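Local coordinates for Carboxylesterase/phospholipase family protein (Francisella tularensis subsp. tularensis, PDB 4F21) that probably hydrolyses carboxylic ester bonds as a serine hydrolase of the carboxylesterase/phospholipase family, at residues E31-Q35 with S63-I67; D92-L96 with P198-G202; I145-T149 with L167-F173; G159-L163 with I236-I240. All coordinates share one frame; numbering follows the deposited sequence.

Interaction 1: residues E31-Q35 with S63-I67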
# COMPACT_ATOMS: atom_id res chain seq x y z
N GLU A 31 3.35 -19.88 -1.29
CA GLU A 31 2.61 -20.55 -2.35
C GLU A 31 1.34 -21.16 -1.77
O GLU A 31 1.39 -21.83 -0.74
CB GLU A 31 3.47 -21.62 -3.01
CG GLU A 31 3.11 -21.89 -4.46
CD GLU A 31 3.31 -20.67 -5.34
OE1 GLU A 31 2.34 -20.23 -5.99
OE2 GLU A 31 4.45 -20.15 -5.38
N PRO A 32 0.19 -20.92 -2.42
CA PRO A 32 -1.10 -21.35 -1.87
C PRO A 32 -1.27 -22.86 -1.94
O PRO A 32 -0.56 -23.53 -2.69
CB PRO A 32 -2.10 -20.66 -2.79
CG PRO A 32 -1.38 -20.51 -4.08
CD PRO A 32 0.05 -20.24 -3.72
N ALA A 33 -2.21 -23.38 -1.15
CA ALA A 33 -2.48 -24.82 -1.11
C ALA A 33 -2.93 -25.34 -2.47
O ALA A 33 -2.36 -26.30 -2.99
CB ALA A 33 -3.52 -25.13 -0.04
N LYS A 34 -3.95 -24.71 -3.05
CA LYS A 34 -4.38 -25.05 -4.40
C LYS A 34 -3.61 -24.19 -5.40
O LYS A 34 -2.69 -23.47 -5.02
CB LYS A 34 -5.89 -24.84 -4.56
CG LYS A 34 -6.75 -25.67 -3.63
CD LYS A 34 -8.23 -25.44 -3.87
CE LYS A 34 -9.09 -26.27 -2.93
NZ LYS A 34 -10.54 -26.05 -3.17
N GLN A 35 -3.99 -24.28 -6.67
CA GLN A 35 -3.31 -23.53 -7.72
C GLN A 35 -3.39 -22.02 -7.47
O GLN A 35 -4.42 -21.51 -7.06
CB GLN A 35 -3.92 -23.86 -9.08
CG GLN A 35 -3.17 -23.25 -10.25
CD GLN A 35 -3.93 -23.38 -11.55
OE1 GLN A 35 -5.14 -23.18 -11.60
NE2 GLN A 35 -3.21 -23.72 -12.62
N SER A 63 -10.40 -17.89 2.26
CA SER A 63 -9.73 -19.04 1.68
C SER A 63 -8.42 -18.64 1.01
O SER A 63 -8.42 -17.85 0.06
CB SER A 63 -10.65 -19.78 0.70
OG SER A 63 -11.03 -18.95 -0.39
N LEU A 64 -7.32 -19.18 1.51
CA LEU A 64 -6.01 -18.93 0.92
C LEU A 64 -5.60 -20.13 0.09
O LEU A 64 -4.41 -20.39 -0.12
CB LEU A 64 -4.97 -18.64 2.00
CG LEU A 64 -5.25 -17.40 2.85
CD1 LEU A 64 -4.13 -17.18 3.85
CD2 LEU A 64 -5.46 -16.16 1.99
N ASP A 65 -6.60 -20.88 -0.37
CA ASP A 65 -6.39 -21.98 -1.29
C ASP A 65 -5.74 -21.50 -2.59
O ASP A 65 -4.89 -22.19 -3.15
CB ASP A 65 -7.71 -22.68 -1.60
CG ASP A 65 -8.18 -23.57 -0.46
OD1 ASP A 65 -9.39 -23.57 -0.16
OD2 ASP A 65 -7.33 -24.28 0.12
N GLU A 66 -6.14 -20.33 -3.06
CA GLU A 66 -5.69 -19.84 -4.36
C GLU A 66 -5.02 -18.47 -4.32
O GLU A 66 -5.15 -17.69 -5.26
CB GLU A 66 -6.86 -19.80 -5.34
CG GLU A 66 -7.66 -21.09 -5.42
CD GLU A 66 -8.75 -21.03 -6.47
OE1 GLU A 66 -8.43 -21.22 -7.66
OE2 GLU A 66 -9.92 -20.80 -6.10
N ILE A 67 -4.31 -18.18 -3.24
CA ILE A 67 -3.68 -16.87 -3.09
C ILE A 67 -2.18 -16.95 -2.78
O ILE A 67 -1.77 -17.44 -1.73
CB ILE A 67 -4.38 -16.02 -2.00
CG1 ILE A 67 -5.85 -15.81 -2.35
CG2 ILE A 67 -3.69 -14.68 -1.84
CD1 ILE A 67 -6.61 -15.00 -1.34

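Interaction 2: residues D92-L96 with P198-G202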
# COMPACT_ATOMS: atom_id res chain seq x y z
N ASP A 92 3.19 17.90 15.36
CA ASP A 92 1.75 17.83 15.16
C ASP A 92 1.38 18.29 13.75
O ASP A 92 0.48 19.11 13.58
CB ASP A 92 1.03 18.71 16.19
CG ASP A 92 1.56 20.13 16.22
OD1 ASP A 92 1.23 20.86 17.17
OD2 ASP A 92 2.31 20.52 15.31
N ILE A 93 2.09 17.76 12.76
CA ILE A 93 1.88 18.15 11.36
C ILE A 93 0.43 17.95 10.90
O ILE A 93 -0.24 17.01 11.35
CB ILE A 93 2.87 17.41 10.43
CG1 ILE A 93 2.68 17.84 8.97
CG2 ILE A 93 2.73 15.90 10.60
CD1 ILE A 93 3.54 17.09 7.99
N LYS A 94 -0.04 18.83 10.02
CA LYS A 94 -1.44 18.80 9.59
C LYS A 94 -1.61 18.82 8.07
O LYS A 94 -2.66 18.45 7.56
CB LYS A 94 -2.19 19.99 10.19
CG LYS A 94 -2.21 20.03 11.71
CD LYS A 94 -2.59 21.41 12.23
CE LYS A 94 -3.90 21.93 11.62
NZ LYS A 94 -3.71 22.74 10.38
N SER A 95 -0.59 19.28 7.34
CA SER A 95 -0.68 19.39 5.89
C SER A 95 0.69 19.43 5.21
O SER A 95 1.72 19.52 5.88
CB SER A 95 -1.49 20.63 5.49
OG SER A 95 -0.78 21.82 5.79
N LEU A 96 0.68 19.36 3.89
CA LEU A 96 1.92 19.40 3.11
C LEU A 96 1.90 20.53 2.08
O LEU A 96 1.48 20.34 0.94
CB LEU A 96 2.16 18.06 2.42
CG LEU A 96 2.39 16.88 3.37
CD1 LEU A 96 2.64 15.59 2.59
CD2 LEU A 96 3.55 17.17 4.30
N PRO A 198 -0.16 11.10 11.55
CA PRO A 198 -1.48 11.60 11.98
C PRO A 198 -2.62 11.27 11.02
O PRO A 198 -2.38 11.04 9.83
CB PRO A 198 -1.27 13.11 12.07
CG PRO A 198 0.18 13.26 12.37
CD PRO A 198 0.86 12.17 11.58
N GLU A 199 -3.85 11.26 11.53
CA GLU A 199 -5.01 10.79 10.78
C GLU A 199 -5.40 11.67 9.59
O GLU A 199 -5.86 11.17 8.57
CB GLU A 199 -6.21 10.61 11.72
CG GLU A 199 -7.37 9.86 11.08
CD GLU A 199 -8.66 9.97 11.87
OE1 GLU A 199 -9.71 9.53 11.35
OE2 GLU A 199 -8.62 10.49 13.01
N VAL A 200 -5.21 12.98 9.74
CA VAL A 200 -5.55 13.93 8.68
C VAL A 200 -4.74 13.73 7.41
O VAL A 200 -5.10 14.22 6.34
CB VAL A 200 -5.40 15.39 9.16
CG1 VAL A 200 -6.49 15.74 10.16
CG2 VAL A 200 -4.02 15.63 9.75
N LEU A 201 -3.63 13.01 7.52
CA LEU A 201 -2.81 12.67 6.37
C LEU A 201 -3.38 11.45 5.64
O LEU A 201 -3.24 11.31 4.42
CB LEU A 201 -1.36 12.42 6.81
CG LEU A 201 -0.72 13.61 7.52
CD1 LEU A 201 0.70 13.29 7.97
CD2 LEU A 201 -0.73 14.84 6.63
N GLY A 202 -4.04 10.58 6.40
CA GLY A 202 -4.76 9.46 5.82
C GLY A 202 -6.01 9.98 5.13
O GLY A 202 -6.36 9.53 4.03

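Interaction 3: residues I145-T149 with L167-F173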
# COMPACT_ATOMS: atom_id res chain seq x y z
N ILE A 145 4.25 3.28 -1.88
CA ILE A 145 4.69 2.61 -3.10
C ILE A 145 3.63 1.67 -3.67
O ILE A 145 3.83 1.05 -4.72
CB ILE A 145 6.02 1.85 -2.87
CG1 ILE A 145 6.92 2.64 -1.92
CG2 ILE A 145 6.75 1.61 -4.17
CD1 ILE A 145 7.43 3.95 -2.49
N ALA A 146 2.50 1.55 -2.98
CA ALA A 146 1.42 0.69 -3.44
C ALA A 146 0.37 1.49 -4.21
O ALA A 146 -0.08 1.08 -5.28
CB ALA A 146 0.78 -0.04 -2.27
N THR A 147 -0.01 2.63 -3.64
CA THR A 147 -1.00 3.49 -4.25
C THR A 147 -0.45 4.11 -5.53
O THR A 147 -0.95 3.82 -6.62
CB THR A 147 -1.46 4.59 -3.27
OG1 THR A 147 -2.14 3.99 -2.16
CG2 THR A 147 -2.41 5.56 -3.94
N TYR A 148 0.58 4.94 -5.37
CA TYR A 148 1.25 5.62 -6.49
C TYR A 148 1.55 4.70 -7.66
O TYR A 148 1.40 5.08 -8.82
CB TYR A 148 2.55 6.28 -6.03
CG TYR A 148 2.39 7.68 -5.49
CD1 TYR A 148 1.44 8.54 -6.01
CD2 TYR A 148 3.21 8.15 -4.47
CE1 TYR A 148 1.29 9.83 -5.52
CE2 TYR A 148 3.07 9.42 -3.98
CZ TYR A 148 2.11 10.26 -4.50
OH TYR A 148 1.98 11.53 -4.01
N THR A 149 2.00 3.48 -7.35
CA THR A 149 2.27 2.49 -8.37
C THR A 149 1.00 2.16 -9.15
O THR A 149 0.95 2.33 -10.37
CB THR A 149 2.82 1.19 -7.76
OG1 THR A 149 4.09 1.45 -7.15
CG2 THR A 149 2.99 0.12 -8.83
N LEU A 167 0.35 10.73 1.73
CA LEU A 167 0.56 10.84 0.29
C LEU A 167 1.56 11.94 -0.04
O LEU A 167 1.16 13.08 -0.31
CB LEU A 167 -0.78 11.10 -0.41
CG LEU A 167 -0.97 10.51 -1.81
CD1 LEU A 167 -0.56 9.05 -1.84
CD2 LEU A 167 -2.41 10.67 -2.25
N PRO A 168 2.86 11.61 -0.02
CA PRO A 168 3.93 12.59 -0.25
C PRO A 168 4.17 12.86 -1.73
O PRO A 168 3.76 12.05 -2.56
CB PRO A 168 5.16 11.88 0.34
CG PRO A 168 4.89 10.45 0.06
CD PRO A 168 3.40 10.27 0.23
N ALA A 169 4.83 13.97 -2.03
CA ALA A 169 5.18 14.34 -3.40
C ALA A 169 3.98 14.27 -4.34
O ALA A 169 4.11 13.88 -5.50
CB ALA A 169 6.32 13.47 -3.92
N TRP A 170 2.81 14.64 -3.83
CA TRP A 170 1.57 14.61 -4.61
C TRP A 170 1.67 15.48 -5.85
O TRP A 170 1.02 15.21 -6.86
CB TRP A 170 0.38 15.01 -3.74
CG TRP A 170 -0.92 15.12 -4.48
CD1 TRP A 170 -1.60 16.26 -4.79
CD2 TRP A 170 -1.70 14.04 -5.01
NE1 TRP A 170 -2.75 15.96 -5.47
CE2 TRP A 170 -2.84 14.60 -5.62
CE3 TRP A 170 -1.55 12.65 -5.03
CZ2 TRP A 170 -3.81 13.83 -6.24
CZ3 TRP A 170 -2.52 11.88 -5.64
CH2 TRP A 170 -3.64 12.47 -6.24
N ASP A 171 2.50 16.52 -5.79
CA ASP A 171 2.71 17.40 -6.93
C ASP A 171 3.50 16.72 -8.06
O ASP A 171 3.24 16.96 -9.24
CB ASP A 171 3.41 18.69 -6.50
CG ASP A 171 2.44 19.75 -6.02
OD1 ASP A 171 1.31 19.38 -5.64
OD2 ASP A 171 2.80 20.95 -6.03
N ASN A 172 4.45 15.87 -7.69
CA ASN A 172 5.30 15.19 -8.67
C ASN A 172 4.64 14.01 -9.38
O ASN A 172 5.04 13.64 -10.48
CB ASN A 172 6.60 14.73 -8.03
CG ASN A 172 7.64 15.82 -7.95
OD1 ASN A 172 7.61 16.78 -8.73
ND2 ASN A 172 8.58 15.68 -7.03
N PHE A 173 3.62 13.43 -8.74
CA PHE A 173 3.03 12.20 -9.25
C PHE A 173 1.58 12.36 -9.72
O PHE A 173 0.99 11.42 -10.25
CB PHE A 173 3.09 11.10 -8.18
CG PHE A 173 4.50 10.69 -7.81
CD1 PHE A 173 5.08 9.57 -8.40
CD2 PHE A 173 5.23 11.41 -6.88
CE1 PHE A 173 6.36 9.19 -8.06
CE2 PHE A 173 6.51 11.02 -6.54
CZ PHE A 173 7.08 9.91 -7.13

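Interaction 4: residues G159-L163 with I236-I240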
# COMPACT_ATOMS: atom_id res chain seq x y z
N GLY A 159 -6.16 -4.11 -6.69
CA GLY A 159 -6.55 -3.34 -5.53
C GLY A 159 -5.39 -2.68 -4.81
O GLY A 159 -4.23 -3.00 -5.06
N ILE A 160 -5.72 -1.75 -3.92
CA ILE A 160 -4.73 -1.09 -3.09
C ILE A 160 -5.19 -1.14 -1.64
O ILE A 160 -6.35 -0.85 -1.35
CB ILE A 160 -4.54 0.39 -3.49
CG1 ILE A 160 -4.23 0.53 -4.98
CG2 ILE A 160 -3.44 1.03 -2.65
CD1 ILE A 160 -4.30 1.96 -5.48
N MET A 161 -4.29 -1.51 -0.74
CA MET A 161 -4.62 -1.46 0.68
C MET A 161 -3.68 -0.55 1.47
O MET A 161 -2.70 -0.99 2.06
CB MET A 161 -4.68 -2.86 1.29
CG MET A 161 -5.86 -3.69 0.81
SD MET A 161 -6.20 -5.14 1.83
CE MET A 161 -4.82 -6.19 1.42
N ALA A 162 -4.01 0.74 1.47
CA ALA A 162 -3.22 1.74 2.17
C ALA A 162 -3.49 1.66 3.67
O ALA A 162 -4.63 1.75 4.11
CB ALA A 162 -3.52 3.13 1.65
N LEU A 163 -2.42 1.47 4.44
CA LEU A 163 -2.53 1.31 5.89
C LEU A 163 -1.57 2.25 6.59
O LEU A 163 -0.35 2.08 6.50
CB LEU A 163 -2.20 -0.14 6.28
CG LEU A 163 -2.96 -1.26 5.57
CD1 LEU A 163 -2.09 -2.50 5.47
CD2 LEU A 163 -4.24 -1.58 6.30
N ILE A 236 -9.40 -6.22 6.51
CA ILE A 236 -8.43 -6.51 5.46
C ILE A 236 -8.79 -7.83 4.80
O ILE A 236 -8.89 -7.94 3.57
CB ILE A 236 -7.02 -6.61 6.05
CG1 ILE A 236 -6.51 -5.24 6.49
CG2 ILE A 236 -6.05 -7.24 5.05
CD1 ILE A 236 -5.21 -5.30 7.24
N SER A 237 -8.98 -8.84 5.65
CA SER A 237 -9.47 -10.14 5.24
C SER A 237 -10.70 -9.97 4.36
O SER A 237 -10.74 -10.45 3.22
CB SER A 237 -9.83 -10.98 6.47
OG SER A 237 -10.82 -11.94 6.16
N ASN A 238 -11.69 -9.25 4.87
CA ASN A 238 -12.92 -9.01 4.13
C ASN A 238 -12.70 -8.27 2.81
O ASN A 238 -13.47 -8.46 1.86
CB ASN A 238 -13.95 -8.29 5.02
CG ASN A 238 -14.54 -9.21 6.08
OD1 ASN A 238 -14.47 -8.93 7.27
ND2 ASN A 238 -15.12 -10.32 5.64
N PHE A 239 -11.66 -7.45 2.73
CA PHE A 239 -11.32 -6.77 1.48
C PHE A 239 -10.81 -7.77 0.45
O PHE A 239 -11.31 -7.83 -0.67
CB PHE A 239 -10.28 -5.67 1.68
CG PHE A 239 -9.90 -4.95 0.41
CD1 PHE A 239 -10.61 -3.85 -0.03
CD2 PHE A 239 -8.82 -5.38 -0.35
CE1 PHE A 239 -10.26 -3.19 -1.19
CE2 PHE A 239 -8.47 -4.73 -1.52
CZ PHE A 239 -9.19 -3.63 -1.94
N ILE A 240 -9.81 -8.55 0.84
CA ILE A 240 -9.29 -9.61 -0.03
C ILE A 240 -10.41 -10.55 -0.50
O ILE A 240 -10.44 -10.97 -1.66
CB ILE A 240 -8.16 -10.40 0.66
CG1 ILE A 240 -6.94 -9.50 0.85
CG2 ILE A 240 -7.79 -11.64 -0.15
CD1 ILE A 240 -6.26 -9.66 2.19

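Interaction 1: residues E31-Q35 with S63-I67
Lys-34 lays its aliphatic chain over the side chain of Asp-65, CD resting 3.6 Å from CB of that residue. With CG beside the backbone N (chi1 -60°) and the rest fully extended, the lysine runs obliquely across the aspartate and carries NZ past the carboxylate. NZ stays 4.1 Å from OD1 of Asp-65, beyond a salt bridge, so the opposite charges probably attract each other no more than loosely. Beside them the two backbones meet: Lys-34 N makes a weak, strongly bent hydrogen bond of 2.7 Å to Asp-65 O. Pro-32 turns its ring toward the other loop and packs against main chain rather than side chains, its CB 3.2 Å from Asp-65 O and 3.4 Å from Ile-67 N. At the far end Gln-35 O accepts a CA-H...O contact from Glu-66 CA (3.4 Å). The polar end of Glu-66 is engaged elsewhere, in a salt bridge to Arg-37. Loop 31-35 leaves strand 27-30, and loop 63-67 leads into strand 67-72, its antiparallel neighbour. The contact is therefore loop packing at the surface beside the antiparallel edge strand of an alpha/beta-hydrolase sheet.

Interaction 2: residues D92-L96 with P198-G202
Ile-93 faces Pro-198 and Leu-201 with one methyl, CG2, which lies 4.1 Å from Pro-198 CG and 4.2 Å from Leu-201 CD1. The torsion explains this double contact: CG1 stands trans to the main-chain nitrogen (chi1 -179°), leaving CG2 between N and the carbonyl carbon, directed at the helix start. The isoleucine side chain and the proline ring meet at about a right angle. Pro-198 also brings its CG to 3.9 Å from Ile-93 O, so the ring packs against both main chain and side chain of that residue. Two residues on, Val-200 (chi1 -71°) also uses the methyl standing between N and the carbonyl carbon, CG2, 3.8 Å from Lys-94 O. Leu-201 is rooted off to one side; its chi2 of 178° carries CD1 straight on, to Ile-93 CG2, and leaves CD2 as the branch 4.2 Å from Lys-94 O. The CA–CB bond of Lys-94 points away from the helix, and the residue meets Val-200 and Leu-201 through its carbonyl O. No hydrogen bond joins the segments; the contact is van der Waals packing of methyl and methylene groups against each other and against two backbone carbonyls at the surface. Pro-198 lies just before helix 199-210, its O accepting a bond from Leu-201 N. Leu-201 also touches Tyr-166. The loop 92-96, between helices 82-88 and 111-126, thus lies against the N-terminal turn of helix 199-210, which follows strand 186-191 of the central sheet.

Interaction 3: residues I145-T149 with L167-F173
Tyr-148 and Phe-173 mark the closest backbone approach, their CA atoms 7.4 Å apart, where helix 144-150 meets the short helix 170-173. In this alpha/beta-hydrolase fold helix 144-150 comes soon after Ser-140, the probable nucleophile, and 167-173 forms a hooked chain that curls round the end of the tyrosine. The hook is shaped by Ala-169, which has a left-handed helical backbone conformation and sits at the N-cap; its O receives the N-H of Asn-172 at 3.0 Å. Into this hook Tyr-148 inserts its whole ring. On one face lies Leu-167, whose CD1 is 4.2 Å from the ring centroid and nearly above it, a CH-pi contact shifted toward the hydroxyl end. The opposite face takes Phe-173 in a face-to-face stack, centroids 4.5 Å apart and planes 22° from parallel. A chi1 of -64° swings the Phe-173 ring over the tyrosine; CB, placed by the backbone, lies over the same face as a second CH-pi contact, 3.5 Å from Tyr-148 CE1. At the rim, Trp-170 CE3 packs 4.0 Å from Tyr-148 CE1. Thr-147, on the same helix, turns to Leu-167 more loosely and also touches strand 159-163. The phenol is thus enclosed on both faces and at its hydroxyl end by a buried, mainly apolar shell. Its hydroxyl points at the main chain: Tyr-148 OH donates to Pro-168 O, near the ring plane, although the modelled separation of 2.4 Å is doubtfully short.

Interaction 4: residues G159-L163 with I236-I240
The Phe-239 ring presents an edge to strand 159-163, with Gly-159 CA near its plane and 4.5 Å from Phe-239 CZ; Ile-160 O lies 4.0 Å from the same CZ. Gly-159 carries no side chain, which lets the ring lie close to the strand. Met-161 approaches the ring obliquely: SD is 4.3 Å from the Phe-239 centroid and 48° off its normal, a Met-aromatic contact. In this alpha/beta-hydrolase fold the arrangement is helix-on-sheet packing, helix 230-243 covering one side of the central sheet. The axes of strand 159-163 and helix segment 236-240 run almost antiparallel (170°) and come within 10.5 Å. Met-161 and Phe-239 extend toward each other from the two backbones and slide past, SD reaching 3.4 Å from CD2 of the ring. Rotation about CG–SD (chi3 -71°) bends the methionine chain and carries CE to Ile-240 CD1 at 3.8 Å. SD also touches Ile-236 CG2, so this one side chain meets three residues of the helix. Leu-187 of the neighbouring strand adjoins both Met-161 and Phe-239, extending the buried layer. At the far end of the contact Leu-163 closes the row, its CD2 4.0 Å from Ile-236 CD1.

How the interactions relate
Interactions 3 and 4 share the fold's core, their centres about 18 Å apart, and meet through strand 159-163: Thr-147 packs on Ile-160 and Ala-162 from one side of the sheet, while helix 230-243 covers the other. Interactions 2 and 3 have centres about 16 Å apart, and poorly ordered Leu-96 touches Leu-167, so the surface loop adjoins the tyrosine packing. Interaction 1, on the opposite side of the chain's centre from interaction 2 (centres about 38 Å apart), reaches interaction 4 through Ile-67 and Ile-240. Along the chain interaction 1 closes first, interaction 3 falls within the span of interaction 2, and interaction 4 crosses both, tying successive parts into one alpha/beta-hydrolase domain.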